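Local coordinates for decapping nuclease RAI1 (Scheffersomyces stipitis, PDB 5BTO), which hydrolyses NAD caps, and also m7G caps and 5'-triphosphates, from RNA using a divalent metal, and binds, stabilises and stimulates the exoribonuclease RAT1, at residues L122-P125 / Y126-D130. Sequence-based numbering, arbitrary orientation.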
loop_
_atom_site.group_PDB
_atom_site.type_symbol
_atom_site.label_atom_id
_atom_site.label_comp_id
_atom_site.label_asym_id
_atom_site.label_seq_id
_atom_site.Cartn_x
_atom_site.Cartn_y
_atom_site.Cartn_z
ATOM N N LEU A 122 8.505 6.748 -10.507
ATOM C CA LEU A 122 8.106 7.999 -9.892
ATOM C C LEU A 122 6.777 8.504 -10.466
ATOM O O LEU A 122 5.949 9.055 -9.743
ATOM C CB LEU A 122 9.214 9.050 -10.095
ATOM C CG LEU A 122 9.046 10.491 -9.628
ATOM C CD1 LEU A 122 8.679 10.599 -8.169
ATOM C CD2 LEU A 122 10.346 11.283 -9.901
ATOM N N ALA A 123 6.573 8.284 -11.760
ATOM C CA ALA A 123 5.408 8.836 -12.452
ATOM C C ALA A 123 4.209 7.901 -12.414
ATOM O O ALA A 123 3.119 8.267 -12.850
ATOM C CB ALA A 123 5.760 9.167 -13.893
ATOM N N LEU A 124 4.416 6.694 -11.890
ATOM C CA LEU A 124 3.388 5.642 -11.909
ATOM C C LEU A 124 1.997 6.020 -11.359
ATOM O O LEU A 124 0.989 5.676 -11.967
ATOM C CB LEU A 124 3.939 4.363 -11.225
ATOM C CG LEU A 124 3.057 3.107 -11.181
ATOM C CD1 LEU A 124 3.916 1.833 -11.141
ATOM C CD2 LEU A 124 2.089 3.135 -9.985
ATOM N N PRO A 125 1.934 6.719 -10.213
ATOM C CA PRO A 125 0.612 7.010 -9.636
ATOM C C PRO A 125 -0.322 7.752 -10.593
ATOM O O PRO A 125 -1.548 7.679 -10.427
ATOM C CB PRO A 125 0.939 7.911 -8.447
ATOM C CG PRO A 125 2.325 7.509 -8.047
ATOM C CD PRO A 125 3.030 7.176 -9.338
ATOM N N TYR A 126 0.246 8.470 -11.562
ATOM C CA TYR A 126 -0.562 9.295 -12.467
ATOM C C TYR A 126 -0.518 8.752 -13.891
ATOM O O TYR A 126 -0.951 9.408 -14.846
ATOM C CB TYR A 126 -0.142 10.772 -12.374
ATOM C CG TYR A 126 -0.256 11.244 -10.943
ATOM C CD1 TYR A 126 -1.499 11.272 -10.299
ATOM C CD2 TYR A 126 0.870 11.586 -10.202
ATOM C CE1 TYR A 126 -1.611 11.667 -8.975
ATOM C CE2 TYR A 126 0.758 11.984 -8.877
ATOM C CZ TYR A 126 -0.484 12.019 -8.272
ATOM O OH TYR A 126 -0.597 12.407 -6.955
ATOM N N ASN A 127 -0.034 7.521 -14.005
ATOM C CA ASN A 127 0.060 6.824 -15.281
ATOM C C ASN A 127 -0.306 5.356 -15.118
ATOM O O ASN A 127 0.473 4.461 -15.460
ATOM C CB ASN A 127 1.468 6.976 -15.852
ATOM C CG ASN A 127 1.728 8.383 -16.337
ATOM O OD1 ASN A 127 1.287 8.752 -17.422
ATOM N ND2 ASN A 127 2.394 9.190 -15.518
ATOM N N LEU A 128 -1.504 5.114 -14.602
ATOM C CA LEU A 128 -1.869 3.766 -14.163
ATOM C C LEU A 128 -2.166 2.793 -15.303
ATOM O O LEU A 128 -2.408 1.611 -15.067
ATOM C CB LEU A 128 -3.041 3.808 -13.175
ATOM C CG LEU A 128 -2.748 4.540 -11.861
ATOM C CD1 LEU A 128 -4.032 4.844 -11.102
ATOM C CD2 LEU A 128 -1.786 3.732 -11.005
ATOM N N ASN A 129 -2.150 3.280 -16.538
ATOM C CA ASN A 129 -2.371 2.406 -17.682
ATOM C C ASN A 129 -1.073 1.920 -18.316
ATOM O O ASN A 129 -1.106 1.114 -19.243
ATOM C CB ASN A 129 -3.230 3.105 -18.736
ATOM C CG ASN A 129 -4.597 3.471 -18.208
ATOM O OD1 ASN A 129 -5.239 2.681 -17.511
ATOM N ND2 ASN A 129 -5.046 4.681 -18.520
ATOM N N ASP A 130 0.062 2.412 -17.818
ATOM C CA ASP A 130 1.363 2.065 -18.388
ATOM C C ASP A 130 2.017 0.939 -17.596
ATOM O O ASP A 130 2.233 1.073 -16.392
ATOM C CB ASP A 130 2.307 3.278 -18.400
ATOM C CG ASP A 130 1.812 4.410 -19.288
ATOM O OD1 ASP A 130 0.971 4.164 -20.184
ATOM O OD2 ASP A 130 2.284 5.555 -19.099
#
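Asn127 folds its side chain back onto the last turn of helix 115-123, where the carbonyl of Ala123 receives it. Its CB passes 3.7 Å from Ala123 O, with CG anti to its own carbonyl carbon (chi1 -71°), which swings the amide back toward the helix. At the tip ND2 donates to Ala123 O over 2.9 Å in a nearly straight bond (171°), the oxygen lying almost in the amide plane, while the same ND2 brushes Ala123 CB. The other branch, OD1, accepts a hydrogen bond from Lys278 on helix 266-286, so the amide links two helices and its rotation is fixed. Ala123 O is gripped twice: Tyr126 N reaches it over 3.2 Å from the opposite face of the carbonyl plane. One residue on, Asn127 N donates to Leu124 O; both backbone bonds span three residues, as in a 3-10 turn. The Tyr126 ring lies over Pro125, whose CB sits 4.1 Å from the ring centroid, a CH-pi contact between neighbours. Were Tyr126 an alanine, Pro125 CB would probably lose its aromatic cover and a gap open next to Thr335 and Ile331. Leu124 and Leu128 cross at about a right angle, their CD2 methyls 4.1 Å apart. A type I beta turn, Asn127 to Asp130, then leads to strand 132-139 of the large mixed sheet in this PD-(D/E)XK nuclease fold, Ala123 being about 8 Å, side chain to side chain, from substrate-binding Gln282. Ala123 packs on helix 266-286, Pro125 and Tyr126 on helix 333-350, and both leucines on strand 359-365.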